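Local structure of diaminopimelate decarboxylase (4XG1) at residues K107-L116 with R133-L141. The protein probably catalyses the last step of lysine biosynthesis, the pyridoxal-phosphate-dependent decarboxylation of meso-diaminopimelate to L-lysine, and works as a homodimer. Residues are numbered along the deposited sequence; the frame is centred on the assembly and turned at random.
Sequences KTEIEISAAL and RINSVAKAL
Arg133 starts with CG anti to its own N and bends at chi3 (-74°), which carries its guanidinium past Glu109 and Ile112 to the backbone of Lys107. Helices 109-117 and 128-140 are neighbours on the outside of the TIM barrel, joined through strand 122-125 in a beta-alpha-beta-alpha succession; the axes of segments 109-116 and 133-140 approach to 9.6 Å at 53°. Val137 is the knob in this interface, set among Glu109, Ile112, Ser113 and Leu116: CG1 lies 3.8 Å from Ser113 N, while CG2 rests on Glu109 CB. Deeper, Ile112 CD1 touches Ile134 CG1, and Phe123 of the strand lies beneath Ile112 and Leu116. Leu116 CD1 reaches Ala138 CA at 3.8 Å, and its CB meets Leu141 CD1. The Arg133 and Glu109 side chains cross at about a right angle, CD 3.7 Å from Glu109 CG; Glu109 OE2 stands over one guanidinium face, 4.4 Å from Arg133 NE, where no N-H points at it, so the charged groups attract without a salt bridge. Arg133 NH1 also forms a salt bridge with Glu291 of the second subunit. A leucine at Arg133 would probably leave both Glu291 and the Lys107 carbonyl without this partner. Near the guanidinium plane, Arg133 NH1 donates to Lys107 O at 2.9 Å through a bent N-H...O angle of 140°.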
ATOM      1  N   LYS B 107      -3.134   7.661 -18.288  1.00 12.99           N
ATOM      2  CA  LYS B 107      -4.579   7.967 -18.406  1.00 14.09           C
ATOM      3  C   LYS B 107      -5.234   7.060 -19.442  1.00 15.42           C
ATOM      4  O   LYS B 107      -4.745   6.965 -20.565  1.00 16.33           O
ATOM      5  CB  LYS B 107      -4.766   9.416 -18.840  1.00 13.75           C
ATOM      6  CG  LYS B 107      -4.145  10.445 -17.912  1.00 13.67           C
ATOM      7  CD  LYS B 107      -4.445  11.842 -18.393  1.00 13.55           C
ATOM      8  CE  LYS B 107      -3.683  12.914 -17.637  1.00 13.84           C
ATOM      9  NZ  LYS B 107      -2.269  13.053 -18.082  1.00 14.26           N
ATOM     10  N   THR B 108      -6.319   6.391 -19.069  1.00 17.08           N
ATOM     11  CA  THR B 108      -7.119   5.571 -20.030  1.00 18.14           C
ATOM     12  C   THR B 108      -8.151   6.402 -20.798  1.00 19.69           C
ATOM     13  O   THR B 108      -8.507   7.534 -20.406  1.00 19.02           O
ATOM     14  CB  THR B 108      -7.924   4.460 -19.335  1.00 17.10           C
ATOM     15  OG1 THR B 108      -8.959   5.041 -18.524  1.00 16.68           O
ATOM     16  CG2 THR B 108      -7.041   3.618 -18.508  1.00 16.87           C
ATOM     17  N   GLU B 109      -8.612   5.843 -21.906  1.00 23.50           N
ATOM     18  CA  GLU B 109      -9.601   6.537 -22.749  1.00 27.11           C
ATOM     19  C   GLU B 109     -10.856   6.824 -21.944  1.00 25.06           C
ATOM     20  O   GLU B 109     -11.416   7.926 -22.009  1.00 23.06           O
ATOM     21  CB  GLU B 109      -9.942   5.702 -23.988  1.00 32.31           C
ATOM     22  CG  GLU B 109      -8.772   5.556 -24.944  1.00 38.59           C
ATOM     23  CD  GLU B 109      -9.058   4.624 -26.096  1.00 46.55           C
ATOM     24  OE1 GLU B 109      -9.914   4.963 -26.963  1.00 57.96           O
ATOM     25  OE2 GLU B 109      -8.419   3.541 -26.127  1.00 48.60           O
ATOM     26  N   ILE B 110     -11.242   5.844 -21.126  1.00 25.05           N
ATOM     27  CA  ILE B 110     -12.387   5.987 -20.240  1.00 25.08           C
ATOM     28  C   ILE B 110     -12.238   7.177 -19.290  1.00 24.31           C
ATOM     29  O   ILE B 110     -13.172   7.965 -19.119  1.00 26.99           O
ATOM     30  CB  ILE B 110     -12.651   4.695 -19.450  1.00 28.32           C
ATOM     31  CG1 ILE B 110     -13.157   3.616 -20.418  1.00 31.77           C
ATOM     32  CG2 ILE B 110     -13.690   4.931 -18.347  1.00 28.26           C
ATOM     33  CD1 ILE B 110     -13.417   2.262 -19.782  1.00 31.51           C
ATOM     34  N   GLU B 111     -11.061   7.328 -18.698  1.00 22.77           N
ATOM     35  CA  GLU B 111     -10.805   8.451 -17.814  1.00 21.75           C
ATOM     36  C   GLU B 111     -10.815   9.742 -18.600  1.00 19.79           C
ATOM     37  O   GLU B 111     -11.276  10.753 -18.117  1.00 19.58           O
ATOM     38  CB  GLU B 111      -9.455   8.293 -17.080  1.00 21.55           C
ATOM     39  CG  GLU B 111      -9.369   7.067 -16.192  1.00 21.85           C
ATOM     40  CD  GLU B 111      -8.029   6.961 -15.446  1.00 21.35           C
ATOM     41  OE1 GLU B 111      -7.018   6.656 -16.108  1.00 20.34           O
ATOM     42  OE2 GLU B 111      -8.015   7.152 -14.208  1.00 20.12           O
ATOM     43  N   ILE B 112     -10.231   9.731 -19.777  1.00 20.62           N
ATOM     44  CA  ILE B 112     -10.142  10.974 -20.559  1.00 23.66           C
ATOM     45  C   ILE B 112     -11.518  11.450 -21.021  1.00 23.93           C
ATOM     46  O   ILE B 112     -11.853  12.630 -20.917  1.00 24.31           O
ATOM     47  CB  ILE B 112      -9.255  10.798 -21.780  1.00 24.80           C
ATOM     48  CG1 ILE B 112      -7.793  10.604 -21.349  1.00 26.29           C
ATOM     49  CG2 ILE B 112      -9.341  12.028 -22.657  1.00 26.14           C
ATOM     50  CD1 ILE B 112      -6.990   9.763 -22.327  1.00 27.50           C
ATOM     51  N   SER B 113     -12.321  10.502 -21.492  1.00 24.72           N
ATOM     52  CA  SER B 113     -13.718  10.759 -21.758  1.00 25.03           C
ATOM     53  C   SER B 113     -14.482  11.336 -20.569  1.00 24.42           C
ATOM     54  O   SER B 113     -15.200  12.325 -20.691  1.00 24.72           O
ATOM     55  CB  SER B 113     -14.368   9.466 -22.192  1.00 28.17           C
ATOM     56  OG  SER B 113     -15.692   9.748 -22.591  1.00 31.37           O
ATOM     57  N   ALA B 114     -14.307  10.749 -19.398  1.00 23.69           N
ATOM     58  CA  ALA B 114     -15.066  11.230 -18.257  1.00 24.68           C
ATOM     59  C   ALA B 114     -14.669  12.639 -17.917  1.00 24.64           C
ATOM     60  O   ALA B 114     -15.513  13.472 -17.533  1.00 27.78           O
ATOM     61  CB  ALA B 114     -14.880  10.328 -17.053  1.00 25.06           C
ATOM     62  N   ALA B 115     -13.387  12.917 -18.041  1.00 22.43           N
ATOM     63  CA  ALA B 115     -12.860  14.228 -17.656  1.00 22.45           C
ATOM     64  C   ALA B 115     -13.280  15.293 -18.678  1.00 23.70           C
ATOM     65  O   ALA B 115     -13.586  16.441 -18.328  1.00 21.94           O
ATOM     66  CB  ALA B 115     -11.349  14.163 -17.567  1.00 21.98           C
ATOM     67  N   LEU B 116     -13.290  14.892 -19.943  1.00 25.47           N
ATOM     68  CA  LEU B 116     -13.790  15.762 -21.002  1.00 29.04           C
ATOM     69  C   LEU B 116     -15.259  16.068 -20.788  1.00 29.11           C
ATOM     70  O   LEU B 116     -15.644  17.238 -20.736  1.00 25.53           O
ATOM     71  CB  LEU B 116     -13.568  15.123 -22.391  1.00 29.86           C
ATOM     72  CG  LEU B 116     -12.135  15.277 -22.914  1.00 27.51           C
ATOM     73  CD1 LEU B 116     -11.896  14.488 -24.184  1.00 27.60           C
ATOM     74  CD2 LEU B 116     -11.814  16.738 -23.147  1.00 27.57           C
ATOM     75  N   ARG B 133      -4.007   9.852 -28.011  1.00 32.31           N
ATOM     76  CA  ARG B 133      -5.131   9.214 -27.374  1.00 28.62           C
ATOM     77  C   ARG B 133      -6.166  10.268 -27.007  1.00 28.66           C
ATOM     78  O   ARG B 133      -7.354  10.079 -27.209  1.00 27.47           O
ATOM     79  CB  ARG B 133      -4.689   8.446 -26.146  1.00 27.24           C
ATOM     80  CG  ARG B 133      -5.870   7.856 -25.399  1.00 26.23           C
ATOM     81  CD  ARG B 133      -5.455   6.986 -24.232  1.00 24.75           C
ATOM     82  NE  ARG B 133      -4.933   5.714 -24.673  1.00 23.72           N
ATOM     83  CZ  ARG B 133      -4.560   4.739 -23.861  1.00 21.11           C
ATOM     84  NH1 ARG B 133      -4.643   4.895 -22.567  1.00 22.23           N
ATOM     85  NH2 ARG B 133      -4.120   3.609 -24.351  1.00 20.04           N
ATOM     86  N   ILE B 134      -5.706  11.380 -26.467  1.00 27.82           N
ATOM     87  CA  ILE B 134      -6.616  12.391 -26.023  1.00 29.58           C
ATOM     88  C   ILE B 134      -7.337  12.932 -27.229  1.00 35.40           C
ATOM     89  O   ILE B 134      -8.570  12.978 -27.259  1.00 41.07           O
ATOM     90  CB  ILE B 134      -5.898  13.526 -25.292  1.00 27.98           C
ATOM     91  CG1 ILE B 134      -5.367  13.001 -23.956  1.00 27.97           C
ATOM     92  CG2 ILE B 134      -6.840  14.699 -25.044  1.00 27.54           C
ATOM     93  CD1 ILE B 134      -4.579  14.016 -23.150  1.00 27.60           C
ATOM     94  N   ASN B 135      -6.561  13.347 -28.222  1.00 38.63           N
ATOM     95  CA  ASN B 135      -7.100  13.902 -29.443  1.00 34.97           C
ATOM     96  C   ASN B 135      -8.114  12.950 -30.044  1.00 36.49           C
ATOM     97  O   ASN B 135      -9.177  13.381 -30.519  1.00 36.87           O
ATOM     98  CB  ASN B 135      -5.989  14.150 -30.440  1.00 33.35           C
ATOM     99  CG  ASN B 135      -6.485  14.806 -31.713  1.00 30.11           C
ATOM    100  OD1 ASN B 135      -6.815  15.995 -31.735  1.00 29.23           O
ATOM    101  ND2 ASN B 135      -6.554  14.023 -32.777  1.00 29.31           N
ATOM    102  N   SER B 136      -7.782  11.664 -30.024  1.00 31.92           N
ATOM    103  CA  SER B 136      -8.660  10.643 -30.553  1.00 32.39           C
ATOM    104  C   SER B 136     -10.004  10.560 -29.813  1.00 36.90           C
ATOM    105  O   SER B 136     -11.066  10.427 -30.436  1.00 40.13           O
ATOM    106  CB  SER B 136      -7.942   9.313 -30.491  1.00 33.30           C
ATOM    107  OG  SER B 136      -8.800   8.252 -30.863  1.00 32.83           O
ATOM    108  N   VAL B 137      -9.972  10.683 -28.492  1.00 37.48           N
ATOM    109  CA  VAL B 137     -11.198  10.655 -27.683  1.00 37.03           C
ATOM    110  C   VAL B 137     -11.989  11.968 -27.795  1.00 37.40           C
ATOM    111  O   VAL B 137     -13.218  11.960 -27.847  1.00 34.90           O
ATOM    112  CB  VAL B 137     -10.867  10.345 -26.192  1.00 35.25           C
ATOM    113  CG1 VAL B 137     -12.020  10.702 -25.260  1.00 34.15           C
ATOM    114  CG2 VAL B 137     -10.491   8.878 -26.046  1.00 34.12           C
ATOM    115  N   ALA B 138     -11.280  13.090 -27.797  1.00 42.67           N
ATOM    116  CA  ALA B 138     -11.885  14.422 -27.990  1.00 46.30           C
ATOM    117  C   ALA B 138     -12.621  14.498 -29.334  1.00 54.60           C
ATOM    118  O   ALA B 138     -13.713  15.052 -29.453  1.00 57.15           O
ATOM    119  CB  ALA B 138     -10.807  15.469 -27.956  1.00 44.36           C
ATOM    120  N   LYS B 139     -11.989  13.914 -30.341  1.00 58.77           N
ATOM    121  CA  LYS B 139     -12.536  13.831 -31.666  1.00 59.53           C
ATOM    122  C   LYS B 139     -13.856  13.095 -31.573  1.00 57.62           C
ATOM    123  O   LYS B 139     -14.889  13.626 -31.961  1.00 63.40           O
ATOM    124  CB  LYS B 139     -11.549  13.090 -32.577  1.00 59.01           C
ATOM    125  CG  LYS B 139     -11.923  13.063 -34.048  1.00 59.06           C
ATOM    126  CD  LYS B 139     -11.062  12.120 -34.857  1.00 58.52           C
ATOM    127  CE  LYS B 139     -11.691  11.761 -36.202  1.00 54.47           C
ATOM    128  NZ  LYS B 139     -11.190  10.465 -36.747  1.00 52.07           N
ATOM    129  N   ALA B 140     -13.832  11.889 -31.017  1.00 50.85           N
ATOM    130  CA  ALA B 140     -15.041  11.093 -30.930  1.00 43.33           C
ATOM    131  C   ALA B 140     -16.187  11.805 -30.191  1.00 42.26           C
ATOM    132  O   ALA B 140     -17.338  11.483 -30.427  1.00 45.63           O
ATOM    133  CB  ALA B 140     -14.744   9.749 -30.295  1.00 43.00           C
ATOM    134  N   LEU B 141     -15.882  12.728 -29.287  1.00 39.80           N
ATOM    135  CA  LEU B 141     -16.908  13.456 -28.550  1.00 43.27           C
ATOM    136  C   LEU B 141     -17.173  14.794 -29.166  1.00 42.94           C
ATOM    137  O   LEU B 141     -17.949  15.571 -28.631  1.00 45.27           O
ATOM    138  CB  LEU B 141     -16.461  13.696 -27.077  1.00 48.29           C
ATOM    139  CG  LEU B 141     -16.336  12.501 -26.119  1.00 51.20           C
ATOM    140  CD1 LEU B 141     -15.757  12.974 -24.784  1.00 53.32           C
ATOM    141  CD2 LEU B 141     -17.663  11.786 -25.902  1.00 50.08           C
TER